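Local coordinates for protein cellulase (Rhodothermus marinus, PDB 3B7M) that hydrolyses internal beta-1,4-glucosidic bonds of cellulose, as a thermostable engineered endoglucanase of glycoside hydrolase family 12, at residues A[30-35]-A[43-48]; A[83-88]-A[205-210]; A[89-94]-A[199-204]; A[96-101]-A[188-193]; A[113-118]-A[155-160]. One frame throughout, in Å; residues are numbered along the deposited sequence.

From the N terminus, contact 1 comes first and closes the short hairpin of strands 32-37 and 43-48. It is complete before the others begin. Contact 2 then joins 83-88 to 205-210 and closes a loop of 116 residues. Contact 3 lies inside that loop, contact 4 inside contact 3 and contact 5 inside contact 4, so the four nest without crossing. Contacts 1 and 2 belong to the six-stranded antiparallel sheet, where F43 O meets S208 N at 2.8 Å. Contacts 3, 4 and 5 belong to the mixed nine-stranded sheet. I87, in the loop just after strand 78-85, packs on W92, so contacts 2 and 3 meet where the two sheets of the sandwich face each other.

Contact 1: residues A[30-35]-A[43-48]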
# COMPACT_ATOMS: atom_id res chain seq x y z
N THR A 30 -16.75 -1.02 -12.02
CA THR A 30 -16.72 -2.45 -12.31
C THR A 30 -16.72 -3.26 -11.01
O THR A 30 -16.21 -2.81 -9.99
CB THR A 30 -15.52 -2.80 -13.21
OG1 THR A 30 -14.42 -1.97 -12.83
CG2 THR A 30 -15.86 -2.50 -14.69
N ALA A 31 -17.33 -4.44 -11.06
CA ALA A 31 -17.63 -5.24 -9.87
C ALA A 31 -16.40 -5.88 -9.24
O ALA A 31 -15.45 -6.24 -9.94
CB ALA A 31 -18.64 -6.32 -10.23
N GLN A 32 -16.43 -6.03 -7.92
CA GLN A 32 -15.35 -6.70 -7.18
C GLN A 32 -15.83 -7.26 -5.87
O GLN A 32 -16.56 -6.57 -5.16
CB GLN A 32 -14.20 -5.72 -6.93
CG GLN A 32 -13.03 -6.26 -6.10
CD GLN A 32 -12.02 -5.17 -5.80
OE1 GLN A 32 -11.37 -4.66 -6.70
NE2 GLN A 32 -11.93 -4.77 -4.53
N CYS A 33 -15.40 -8.48 -5.53
CA CYS A 33 -15.63 -9.07 -4.21
C CYS A 33 -14.33 -9.57 -3.59
O CYS A 33 -13.46 -10.07 -4.29
CB CYS A 33 -16.60 -10.25 -4.27
SG CYS A 33 -18.19 -9.93 -5.06
N ILE A 34 -14.20 -9.41 -2.28
CA ILE A 34 -13.10 -10.04 -1.55
C ILE A 34 -13.68 -10.90 -0.43
O ILE A 34 -14.69 -10.53 0.17
CB ILE A 34 -12.08 -9.02 -0.99
CG1 ILE A 34 -12.78 -8.01 -0.08
CG2 ILE A 34 -11.37 -8.32 -2.13
CD1 ILE A 34 -11.82 -7.06 0.64
N GLU A 35 -13.06 -12.04 -0.18
CA GLU A 35 -13.45 -12.89 0.92
C GLU A 35 -12.46 -12.67 2.05
O GLU A 35 -11.24 -12.84 1.87
CB GLU A 35 -13.44 -14.35 0.48
CG GLU A 35 -13.85 -15.27 1.59
CD GLU A 35 -13.74 -16.70 1.18
OE1 GLU A 35 -14.56 -17.16 0.35
OE2 GLU A 35 -12.82 -17.37 1.68
N PHE A 43 -7.23 -12.00 3.02
CA PHE A 43 -8.29 -11.91 2.02
C PHE A 43 -7.92 -12.45 0.66
O PHE A 43 -6.75 -12.44 0.27
CB PHE A 43 -8.91 -10.49 1.95
CG PHE A 43 -7.99 -9.44 1.41
CD1 PHE A 43 -7.92 -9.18 0.03
CD2 PHE A 43 -7.20 -8.68 2.27
CE1 PHE A 43 -7.09 -8.21 -0.47
CE2 PHE A 43 -6.37 -7.69 1.78
CZ PHE A 43 -6.32 -7.44 0.41
N THR A 44 -8.93 -12.94 -0.05
CA THR A 44 -8.79 -13.42 -1.42
C THR A 44 -9.73 -12.60 -2.28
O THR A 44 -10.89 -12.43 -1.93
CB THR A 44 -9.20 -14.90 -1.53
OG1 THR A 44 -8.38 -15.67 -0.65
CG2 THR A 44 -9.07 -15.44 -2.98
N ILE A 45 -9.22 -12.09 -3.40
CA ILE A 45 -10.08 -11.48 -4.39
C ILE A 45 -10.82 -12.58 -5.18
O ILE A 45 -10.22 -13.31 -5.97
CB ILE A 45 -9.29 -10.53 -5.32
CG1 ILE A 45 -8.43 -9.58 -4.47
CG2 ILE A 45 -10.27 -9.74 -6.21
CD1 ILE A 45 -7.51 -8.66 -5.25
N THR A 46 -12.13 -12.69 -4.94
CA THR A 46 -12.92 -13.75 -5.55
C THR A 46 -13.57 -13.28 -6.85
O THR A 46 -13.96 -14.10 -7.69
CB THR A 46 -14.04 -14.23 -4.60
OG1 THR A 46 -14.80 -13.11 -4.19
CG2 THR A 46 -13.47 -14.94 -3.38
N ARG A 47 -13.69 -11.96 -7.00
CA ARG A 47 -14.30 -11.35 -8.17
C ARG A 47 -13.64 -10.01 -8.50
O ARG A 47 -13.43 -9.18 -7.62
CB ARG A 47 -15.79 -11.15 -7.94
CG ARG A 47 -16.55 -10.59 -9.12
CD ARG A 47 -17.85 -11.38 -9.34
NE ARG A 47 -19.01 -10.89 -8.58
CZ ARG A 47 -19.70 -11.60 -7.68
NH1 ARG A 47 -19.34 -12.85 -7.37
NH2 ARG A 47 -20.75 -11.06 -7.08
N ALA A 48 -13.30 -9.80 -9.76
CA ALA A 48 -12.73 -8.54 -10.19
C ALA A 48 -12.93 -8.41 -11.69
O ALA A 48 -12.29 -9.12 -12.47
CB ALA A 48 -11.25 -8.45 -9.83
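C33 O is gripped by two successive backbone amides of the facing strand: T46 N at 3.0 Å and, more weakly, R47 N at 3.3 Å. Two residues set against one define a classic beta bulge in this antiparallel hairpin. The T46 donor stands 35° out of the C33 carbonyl plane. Beyond the bulge the pairing is regular again, and E35 N reaches T44 O at 2.8 Å in a nearly straight bond (167°) that lies in the carbonyl plane.

On the face carrying C33 and R47, the arginine sends CG opposite its own backbone N (chi1 -176°) and then bends at chi2 and chi3. The bends lay its guanidinium flat under C33 SG, which sits 3.4 Å above the centre of the plane. That sulfur is bonded to C6, so the cation covers one half of a disulfide. T46 OG1 has its polar partner in E4. On the other face, I34 CG2 rests 4.0 Å from I45 CG1 and also meets the F43 ring at CD1, 4.2 Å away.

Strand 2-5 lies beyond strand 32-37, and strand 207-215 runs along the far edge of strand 43-48. The face with I34 and I45 turns to the second sheet, where I45 packs on F197 and L199 and I34 on V21; Q32, on the same face, bonds N23 through NE2.

Contact 2: residues A[83-88]-A[205-210]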
# COMPACT_ATOMS: atom_id res chain seq x y z
N THR A 83 2.46 -11.81 3.21
CA THR A 83 2.62 -12.80 2.15
C THR A 83 1.51 -12.63 1.14
O THR A 83 0.34 -12.62 1.50
CB THR A 83 2.63 -14.24 2.69
OG1 THR A 83 3.59 -14.34 3.74
CG2 THR A 83 3.00 -15.24 1.58
N LEU A 84 1.88 -12.52 -0.12
CA LEU A 84 0.90 -12.45 -1.19
C LEU A 84 0.98 -13.70 -2.05
O LEU A 84 2.02 -14.40 -2.06
CB LEU A 84 1.11 -11.20 -2.04
CG LEU A 84 2.41 -11.15 -2.83
CD1 LEU A 84 2.13 -11.06 -4.32
CD2 LEU A 84 3.33 -10.04 -2.33
N THR A 85 -0.12 -13.98 -2.74
CA THR A 85 -0.20 -15.07 -3.68
C THR A 85 -0.52 -14.45 -5.03
O THR A 85 -1.62 -13.94 -5.23
CB THR A 85 -1.27 -16.11 -3.27
OG1 THR A 85 -1.07 -16.50 -1.90
CG2 THR A 85 -1.21 -17.36 -4.18
N PRO A 86 0.45 -14.46 -5.96
CA PRO A 86 0.23 -13.80 -7.25
C PRO A 86 -0.62 -14.66 -8.19
O PRO A 86 -0.83 -15.84 -7.93
CB PRO A 86 1.64 -13.65 -7.81
CG PRO A 86 2.42 -14.78 -7.20
CD PRO A 86 1.77 -15.12 -5.87
N ILE A 87 -1.11 -14.06 -9.26
CA ILE A 87 -1.76 -14.80 -10.35
C ILE A 87 -0.96 -14.57 -11.63
O ILE A 87 -0.10 -13.70 -11.66
CB ILE A 87 -3.24 -14.38 -10.55
CG1 ILE A 87 -3.35 -12.86 -10.66
CG2 ILE A 87 -4.10 -14.94 -9.41
CD1 ILE A 87 -4.72 -12.35 -11.09
N THR A 88 -1.24 -15.34 -12.67
CA THR A 88 -0.50 -15.25 -13.93
C THR A 88 -1.15 -14.31 -14.93
O THR A 88 -0.61 -14.07 -16.00
CB THR A 88 -0.31 -16.65 -14.58
OG1 THR A 88 -1.58 -17.31 -14.70
CG2 THR A 88 0.60 -17.53 -13.72
N GLY A 205 -8.31 -14.03 -7.75
CA GLY A 205 -7.40 -15.09 -7.33
C GLY A 205 -6.21 -14.57 -6.54
O GLY A 205 -5.52 -15.35 -5.90
N LEU A 206 -5.97 -13.26 -6.56
CA LEU A 206 -4.92 -12.68 -5.73
C LEU A 206 -5.25 -12.88 -4.25
O LEU A 206 -6.41 -12.78 -3.86
CB LEU A 206 -4.76 -11.20 -6.02
CG LEU A 206 -4.03 -10.80 -7.31
CD1 LEU A 206 -4.19 -9.30 -7.52
CD2 LEU A 206 -2.56 -11.20 -7.24
N ARG A 207 -4.25 -13.18 -3.44
CA ARG A 207 -4.47 -13.42 -2.02
C ARG A 207 -3.50 -12.58 -1.15
O ARG A 207 -2.32 -12.43 -1.48
CB ARG A 207 -4.29 -14.90 -1.72
CG ARG A 207 -5.07 -15.42 -0.55
CD ARG A 207 -5.04 -16.96 -0.50
NE ARG A 207 -3.98 -17.45 0.38
CZ ARG A 207 -3.99 -17.32 1.71
NH1 ARG A 207 -5.01 -16.70 2.31
NH2 ARG A 207 -2.99 -17.80 2.43
N SER A 208 -4.03 -12.04 -0.06
CA SER A 208 -3.23 -11.34 0.93
C SER A 208 -3.32 -12.12 2.23
O SER A 208 -4.42 -12.51 2.65
CB SER A 208 -3.76 -9.92 1.13
OG SER A 208 -3.23 -9.34 2.30
N ALA A 209 -2.17 -12.37 2.86
CA ALA A 209 -2.12 -13.16 4.11
C ALA A 209 -1.03 -12.71 5.05
O ALA A 209 -0.05 -12.09 4.63
CB ALA A 209 -1.96 -14.66 3.81
N ASP A 210 -1.22 -13.04 6.32
CA ASP A 210 -0.19 -12.93 7.36
C ASP A 210 0.30 -11.49 7.55
O ASP A 210 1.48 -11.28 7.78
CB ASP A 210 1.04 -13.81 7.03
CG ASP A 210 0.71 -15.29 6.95
OD1 ASP A 210 -0.24 -15.76 7.61
OD2 ASP A 210 1.43 -15.99 6.20
O HOH W 1 -1.08 -15.06 0.36
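With chi1 at -51°, T85 holds OG1 beside its own backbone N, while R207 throws CG nearly opposite its N (chi1 -152°), and the two side chains slant across each other with T85 OG1 3.6 Å from R207 CB. They share one face of an antiparallel strand pair inside the six-stranded sheet of the beta-jelly-roll sandwich. Four backbone bonds join the strands. A209 N meets T83 O at 2.9 Å, and R207 N, on a lone pair of T85 O, makes a longer bond of 3.3 Å.

Past the strand ends the contact becomes apolar. I87 lies at about a right angle to L206, with CG1 3.9 Å from L206 CD2, and its CG2 branch settles on the backbone of G205, 3.6 Å from C. The backbone of G205 (phi 105°) would hold a CB against the preceding carbonyl O, and I87 CG2 takes the space beside it. L206 also packs against W92, F197 and L199 of the opposing sheet, which places it in the sandwich interior.

On the threonine face a water donates to T83 O at 3.0 Å, lies 2.7 Å from T85 OG1, and reaches the other strand only through a weak bond to R207 O.

Contact 3: residues A[89-94]-A[199-204]; sequences TGRWNA and LFTGGA
A classic beta bulge sets R91 against both F200 and T201, at the corner where the chain leaves strand 189-199 of the nine-stranded sheet. R91 O accepts from F200 N at 2.8 Å and from T201 N at 3.0 Å, the second donor lying on a lone pair in the carbonyl plane. R91 N returns a bond to T201 O. The arginine side chain crosses F200 at about a right angle, and F200 CB sits 3.7 Å above one guanidinium face, offset toward its rim. T201 CG2 is placed at the guanidinium edge, but so near, on a strained torsion (chi1 102°), that this detail is doubtful. On the opposite side of the strand, W92 CB packs 3.8 Å from L199 CD2, and W92 NE1 bonds T89 O at 2.9 Å in the indole plane though bent (138°), which favours this ring orientation. R91 also forms a salt bridge with D124, so its charge is probably compensated, while a bond to G53 O fastens the other terminal nitrogen, NH2.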
# COMPACT_ATOMS: atom_id res chain seq x y z
N THR A 89 -2.31 -13.75 -14.58
CA THR A 89 -3.07 -12.92 -15.51
C THR A 89 -3.38 -11.53 -14.95
O THR A 89 -3.17 -11.27 -13.76
CB THR A 89 -4.39 -13.61 -15.94
OG1 THR A 89 -5.25 -13.75 -14.80
CG2 THR A 89 -4.13 -15.01 -16.54
N GLY A 90 -3.85 -10.65 -15.83
CA GLY A 90 -4.35 -9.33 -15.46
C GLY A 90 -3.26 -8.29 -15.38
O GLY A 90 -2.10 -8.55 -15.67
N ARG A 91 -3.66 -7.08 -15.00
CA ARG A 91 -2.71 -5.99 -14.80
C ARG A 91 -2.98 -5.48 -13.40
O ARG A 91 -4.07 -4.98 -13.13
CB ARG A 91 -2.88 -4.88 -15.85
CG ARG A 91 -2.49 -5.29 -17.28
CD ARG A 91 -2.44 -4.09 -18.26
NE ARG A 91 -3.68 -3.35 -18.18
CZ ARG A 91 -3.81 -2.05 -17.91
NH1 ARG A 91 -2.77 -1.23 -17.76
NH2 ARG A 91 -5.03 -1.57 -17.84
N TRP A 92 -1.99 -5.65 -12.53
CA TRP A 92 -2.13 -5.35 -11.11
C TRP A 92 -0.74 -5.20 -10.49
O TRP A 92 0.25 -5.64 -11.07
CB TRP A 92 -2.88 -6.49 -10.38
CG TRP A 92 -2.29 -7.87 -10.65
CD1 TRP A 92 -2.69 -8.75 -11.61
CD2 TRP A 92 -1.19 -8.50 -9.96
NE1 TRP A 92 -1.90 -9.90 -11.57
CE2 TRP A 92 -0.98 -9.75 -10.57
CE3 TRP A 92 -0.37 -8.12 -8.89
CZ2 TRP A 92 0.02 -10.63 -10.15
CZ3 TRP A 92 0.61 -8.98 -8.47
CH2 TRP A 92 0.80 -10.23 -9.10
N ASN A 93 -0.67 -4.58 -9.31
CA ASN A 93 0.54 -4.66 -8.50
C ASN A 93 0.23 -5.13 -7.09
O ASN A 93 -0.93 -5.14 -6.68
CB ASN A 93 1.34 -3.34 -8.50
CG ASN A 93 0.63 -2.21 -7.75
OD1 ASN A 93 0.79 -1.03 -8.08
ND2 ASN A 93 -0.15 -2.56 -6.75
N ALA A 94 1.26 -5.52 -6.36
CA ALA A 94 1.16 -5.81 -4.94
C ALA A 94 2.03 -4.75 -4.26
O ALA A 94 3.25 -4.73 -4.44
CB ALA A 94 1.64 -7.23 -4.65
N LEU A 199 -5.47 -2.72 -8.64
CA LEU A 199 -6.03 -3.46 -9.78
C LEU A 199 -6.27 -2.55 -10.98
O LEU A 199 -6.84 -1.47 -10.85
CB LEU A 199 -7.34 -4.17 -9.38
CG LEU A 199 -7.24 -5.15 -8.21
CD1 LEU A 199 -8.56 -5.86 -7.98
CD2 LEU A 199 -6.11 -6.18 -8.46
N PHE A 200 -5.80 -2.99 -12.14
CA PHE A 200 -6.06 -2.25 -13.37
C PHE A 200 -7.02 -3.07 -14.23
O PHE A 200 -8.09 -2.59 -14.59
CB PHE A 200 -4.77 -1.92 -14.13
CG PHE A 200 -3.86 -0.97 -13.40
CD1 PHE A 200 -3.10 -1.40 -12.31
CD2 PHE A 200 -3.77 0.37 -13.79
CE1 PHE A 200 -2.24 -0.53 -11.64
CE2 PHE A 200 -2.93 1.25 -13.12
CZ PHE A 200 -2.16 0.80 -12.04
N THR A 201 -6.63 -4.30 -14.55
CA THR A 201 -7.54 -5.23 -15.24
C THR A 201 -7.54 -6.59 -14.55
O THR A 201 -6.47 -7.14 -14.27
CB THR A 201 -7.27 -5.36 -16.79
OG1 THR A 201 -6.56 -6.57 -17.08
CG2 THR A 201 -6.49 -4.21 -17.31
N GLY A 202 -8.72 -7.11 -14.23
CA GLY A 202 -8.82 -8.42 -13.58
C GLY A 202 -8.34 -8.33 -12.15
O GLY A 202 -8.52 -7.30 -11.49
N GLY A 203 -7.72 -9.40 -11.66
CA GLY A 203 -7.28 -9.48 -10.27
C GLY A 203 -7.81 -10.66 -9.49
O GLY A 203 -7.33 -10.93 -8.39
N ALA A 204 -8.80 -11.38 -10.03
CA ALA A 204 -9.39 -12.50 -9.29
C ALA A 204 -8.37 -13.60 -9.01
O ALA A 204 -7.66 -14.04 -9.92
CB ALA A 204 -10.63 -13.08 -10.02
O HOH W 2 -6.93 -11.38 -13.67

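Contact 4: residues A[96-101]-A[188-193]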
# COMPACT_ATOMS: atom_id res chain seq x y z
N TYR A 96 2.60 -1.83 -0.85
CA TYR A 96 2.33 -1.01 0.34
C TYR A 96 2.01 0.42 -0.04
O TYR A 96 2.52 0.94 -1.05
CB TYR A 96 3.54 -0.97 1.26
CG TYR A 96 3.64 -2.18 2.16
CD1 TYR A 96 4.15 -3.38 1.68
CD2 TYR A 96 3.21 -2.12 3.48
CE1 TYR A 96 4.22 -4.49 2.50
CE2 TYR A 96 3.29 -3.23 4.30
CZ TYR A 96 3.81 -4.41 3.79
OH TYR A 96 3.89 -5.54 4.59
N ASP A 97 1.19 1.06 0.78
CA ASP A 97 0.88 2.48 0.65
C ASP A 97 0.94 3.09 2.05
O ASP A 97 0.23 2.66 2.97
CB ASP A 97 -0.51 2.64 0.04
CG ASP A 97 -0.68 3.93 -0.76
OD1 ASP A 97 0.25 4.76 -0.86
OD2 ASP A 97 -1.79 4.11 -1.33
N ILE A 98 1.82 4.06 2.23
CA ILE A 98 2.02 4.71 3.53
C ILE A 98 1.74 6.21 3.40
O ILE A 98 2.29 6.88 2.51
CB ILE A 98 3.45 4.48 4.07
CG1 ILE A 98 3.83 2.98 3.97
CG2 ILE A 98 3.55 4.97 5.50
CD1 ILE A 98 5.26 2.64 4.38
N PHE A 99 0.87 6.73 4.27
CA PHE A 99 0.46 8.14 4.16
C PHE A 99 1.00 9.05 5.26
O PHE A 99 0.98 8.70 6.44
CB PHE A 99 -1.06 8.25 4.07
CG PHE A 99 -1.61 7.79 2.75
CD1 PHE A 99 -1.59 8.65 1.64
CD2 PHE A 99 -2.12 6.51 2.60
CE1 PHE A 99 -2.08 8.22 0.41
CE2 PHE A 99 -2.63 6.08 1.37
CZ PHE A 99 -2.61 6.93 0.28
N PHE A 100 1.50 10.22 4.83
CA PHE A 100 2.05 11.24 5.72
C PHE A 100 1.32 12.54 5.50
O PHE A 100 0.96 12.87 4.37
CB PHE A 100 3.53 11.49 5.43
CG PHE A 100 4.38 10.25 5.51
CD1 PHE A 100 4.49 9.40 4.42
CD2 PHE A 100 5.06 9.94 6.67
CE1 PHE A 100 5.29 8.25 4.49
CE2 PHE A 100 5.85 8.79 6.74
CZ PHE A 100 5.96 7.96 5.64
N ALA A 101 1.11 13.29 6.59
CA ALA A 101 0.52 14.61 6.49
C ALA A 101 1.16 15.57 7.50
O ALA A 101 1.50 15.17 8.62
CB ALA A 101 -0.98 14.54 6.71
N TRP A 188 6.43 15.82 9.60
CA TRP A 188 5.16 15.27 9.15
C TRP A 188 4.76 14.07 9.99
O TRP A 188 5.61 13.36 10.53
CB TRP A 188 5.20 14.91 7.67
CG TRP A 188 5.30 16.12 6.77
CD1 TRP A 188 5.26 17.43 7.15
CD2 TRP A 188 5.43 16.12 5.35
NE1 TRP A 188 5.38 18.24 6.06
CE2 TRP A 188 5.48 17.47 4.93
CE3 TRP A 188 5.52 15.11 4.38
CZ2 TRP A 188 5.62 17.84 3.59
CZ3 TRP A 188 5.66 15.47 3.05
CH2 TRP A 188 5.70 16.83 2.67
N TYR A 189 3.45 13.85 10.11
CA TYR A 189 2.93 12.72 10.86
C TYR A 189 2.76 11.52 9.94
O TYR A 189 2.34 11.67 8.79
CB TYR A 189 1.56 13.08 11.46
CG TYR A 189 1.61 14.15 12.52
CD1 TYR A 189 1.68 15.50 12.17
CD2 TYR A 189 1.60 13.82 13.86
CE1 TYR A 189 1.73 16.49 13.13
CE2 TYR A 189 1.64 14.81 14.84
CZ TYR A 189 1.71 16.14 14.46
OH TYR A 189 1.76 17.13 15.42
N LEU A 190 3.08 10.33 10.45
CA LEU A 190 2.76 9.07 9.82
C LEU A 190 1.33 8.69 10.21
O LEU A 190 1.05 8.43 11.38
CB LEU A 190 3.74 7.99 10.30
CG LEU A 190 3.53 6.52 9.92
CD1 LEU A 190 3.34 6.35 8.44
CD2 LEU A 190 4.70 5.70 10.38
N LEU A 191 0.44 8.64 9.23
CA LEU A 191 -0.99 8.42 9.50
C LEU A 191 -1.43 6.95 9.45
O LEU A 191 -2.20 6.49 10.31
CB LEU A 191 -1.83 9.23 8.52
CG LEU A 191 -1.76 10.77 8.59
CD1 LEU A 191 -2.77 11.36 7.62
CD2 LEU A 191 -2.01 11.29 9.99
N SER A 192 -0.98 6.24 8.42
CA SER A 192 -1.40 4.86 8.23
C SER A 192 -0.44 4.07 7.36
O SER A 192 0.35 4.64 6.59
CB SER A 192 -2.80 4.80 7.61
OG SER A 192 -2.84 5.53 6.40
N VAL A 193 -0.54 2.74 7.49
CA VAL A 193 0.23 1.82 6.67
C VAL A 193 -0.77 0.83 6.11
O VAL A 193 -1.48 0.16 6.88
CB VAL A 193 1.26 1.03 7.50
CG1 VAL A 193 1.91 -0.07 6.63
CG2 VAL A 193 2.33 1.97 8.08
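I98 and L190 interlock on the face, covered by helix 171-181, of two antiparallel strands, 91-101 and 189-199, in the curved nine-stranded sheet of the jelly roll. L190 turns at chi2 (52°) and pushes CD1 into the hollow between I98 and F100. There it lies 3.9 Å from F100 CE2 and only 3.3 Å from I98 CG2, tighter than normal carbon contact. F100 is a large bump on this face: its CB reaches W188 CE3 at 4.3 Å, and it packs on I175 of that helix. Without the F100 ring, as with an alanine here, L190 CD1 would probably lose its support on that side, though not I98, and face a gap toward I175. Next along, V193 CG1 nudges the edge of the Y96 ring, 4.0 Å from CD2. On the other face, L191 CD1 fills the space above A101, 3.8 Å from CB. A101 O accepts from Y189 N at 2.8 Å while also lying in the plane of the Y189 ring, 3.6 Å from CD1.

Contact 5: residues A[113-118]-A[155-160]; sequences AELMIW and ISYVRT
L115 and Y157 pack obliquely on the helix-facing side of a parallel strand pair, 112-122 beside 152-159, in a jelly-roll sheet whose other neighbouring strands run antiparallel. Five backbone bonds, each straight to within about 11°, hold the strands; the 2.8 Å bond of M116 N to I155 O is typical. L115 CG stands opposite its backbone N (chi1 -164°), which carries CD2 to the Y157 ring, 4.0 Å from CD1. M116 O lies at that ring's edge, 3.7 Å from the same CD1. Helix 171-181 covers this side: D177 bonds Y157 OH, F174 meets the ring edge-to-face, and A178 touches L115. Cutting L115 back to an alanine is likely to leave a gap between Y157 and A178 and take one contact from the ring.

The opposite face is nearer solvent at V158, which is partly exposed, although W118 is well covered. V158 runs alongside W118, and its CG2 makes a CH-pi contact 4.3 Å from the centroid of the five-membered ring, 26° off the normal. S156 OG stays 3.8 Å from M116 CB. W118 NE1, though buried, has no partner in the model; S156 OG, at 4.1 Å, is too far to bond it.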
# COMPACT_ATOMS: atom_id res chain seq x y z
N ALA A 113 2.02 13.39 1.68
CA ALA A 113 2.79 12.46 0.87
C ALA A 113 2.28 11.03 0.96
O ALA A 113 1.66 10.62 1.94
CB ALA A 113 4.27 12.53 1.21
N GLU A 114 2.57 10.29 -0.10
CA GLU A 114 2.19 8.91 -0.23
C GLU A 114 3.46 8.17 -0.59
O GLU A 114 4.10 8.50 -1.59
CB GLU A 114 1.16 8.81 -1.35
CG GLU A 114 0.66 7.42 -1.66
CD GLU A 114 -0.53 7.39 -2.64
OE1 GLU A 114 -1.02 8.47 -3.09
OE2 GLU A 114 -0.98 6.27 -2.96
N LEU A 115 3.83 7.19 0.23
CA LEU A 115 4.99 6.35 -0.04
C LEU A 115 4.56 4.92 -0.33
O LEU A 115 3.93 4.27 0.51
CB LEU A 115 5.98 6.38 1.14
CG LEU A 115 7.41 5.88 0.92
CD1 LEU A 115 8.39 6.62 1.82
CD2 LEU A 115 7.53 4.38 1.14
N MET A 116 4.90 4.46 -1.52
CA MET A 116 4.55 3.12 -2.00
C MET A 116 5.77 2.20 -2.08
O MET A 116 6.88 2.63 -2.39
CB MET A 116 3.89 3.18 -3.38
CG MET A 116 2.68 4.12 -3.49
SD MET A 116 1.66 3.71 -4.92
CE MET A 116 0.76 2.30 -4.26
N ILE A 117 5.54 0.93 -1.79
CA ILE A 117 6.58 -0.08 -1.93
C ILE A 117 5.97 -1.21 -2.71
O ILE A 117 5.04 -1.87 -2.24
CB ILE A 117 7.07 -0.55 -0.56
CG1 ILE A 117 7.53 0.65 0.27
CG2 ILE A 117 8.17 -1.64 -0.70
CD1 ILE A 117 7.88 0.32 1.73
N TRP A 118 6.47 -1.40 -3.93
CA TRP A 118 5.96 -2.40 -4.85
C TRP A 118 6.81 -3.65 -4.72
O TRP A 118 8.03 -3.61 -4.89
CB TRP A 118 6.07 -1.89 -6.30
CG TRP A 118 5.15 -0.75 -6.67
CD1 TRP A 118 4.76 0.29 -5.87
CD2 TRP A 118 4.58 -0.50 -7.96
NE1 TRP A 118 3.95 1.15 -6.57
CE2 TRP A 118 3.83 0.69 -7.86
CE3 TRP A 118 4.59 -1.18 -9.18
CZ2 TRP A 118 3.11 1.22 -8.93
CZ3 TRP A 118 3.89 -0.65 -10.25
CH2 TRP A 118 3.15 0.54 -10.12
N ILE A 155 5.97 8.92 -3.76
CA ILE A 155 7.29 8.29 -3.83
C ILE A 155 7.05 6.79 -3.89
O ILE A 155 6.39 6.24 -3.00
CB ILE A 155 8.20 8.64 -2.61
CG1 ILE A 155 8.14 10.13 -2.27
CG2 ILE A 155 9.66 8.19 -2.84
CD1 ILE A 155 7.37 10.47 -0.98
N SER A 156 7.56 6.14 -4.93
CA SER A 156 7.40 4.70 -5.10
C SER A 156 8.74 4.00 -5.18
O SER A 156 9.61 4.42 -5.94
CB SER A 156 6.60 4.37 -6.36
OG SER A 156 5.35 5.03 -6.39
N TYR A 157 8.89 2.94 -4.39
CA TYR A 157 10.06 2.06 -4.43
C TYR A 157 9.62 0.75 -5.04
O TYR A 157 8.68 0.12 -4.54
CB TYR A 157 10.61 1.83 -3.01
CG TYR A 157 11.13 3.10 -2.36
CD1 TYR A 157 10.26 4.00 -1.72
CD2 TYR A 157 12.49 3.40 -2.38
CE1 TYR A 157 10.75 5.17 -1.12
CE2 TYR A 157 12.99 4.55 -1.79
CZ TYR A 157 12.12 5.44 -1.17
OH TYR A 157 12.63 6.58 -0.58
N VAL A 158 10.25 0.36 -6.14
CA VAL A 158 9.86 -0.84 -6.88
C VAL A 158 11.01 -1.84 -6.82
O VAL A 158 12.09 -1.59 -7.36
CB VAL A 158 9.50 -0.51 -8.36
CG1 VAL A 158 9.00 -1.73 -9.09
CG2 VAL A 158 8.45 0.60 -8.41
N ARG A 159 10.78 -2.95 -6.12
CA ARG A 159 11.76 -4.03 -6.01
C ARG A 159 12.18 -4.54 -7.37
O ARG A 159 11.34 -4.95 -8.15
CB ARG A 159 11.16 -5.17 -5.21
CG ARG A 159 12.16 -5.83 -4.25
CD ARG A 159 11.51 -6.96 -3.51
NE ARG A 159 12.35 -7.47 -2.42
CZ ARG A 159 13.18 -8.50 -2.52
NH1 ARG A 159 13.31 -9.15 -3.68
NH2 ARG A 159 13.89 -8.89 -1.47
N THR A 160 13.47 -4.50 -7.67
CA THR A 160 13.96 -4.96 -8.99
C THR A 160 13.85 -6.47 -9.11
O THR A 160 13.73 -7.00 -10.22
CB THR A 160 15.41 -4.54 -9.27
OG1 THR A 160 16.25 -5.07 -8.23
CG2 THR A 160 15.54 -3.04 -9.24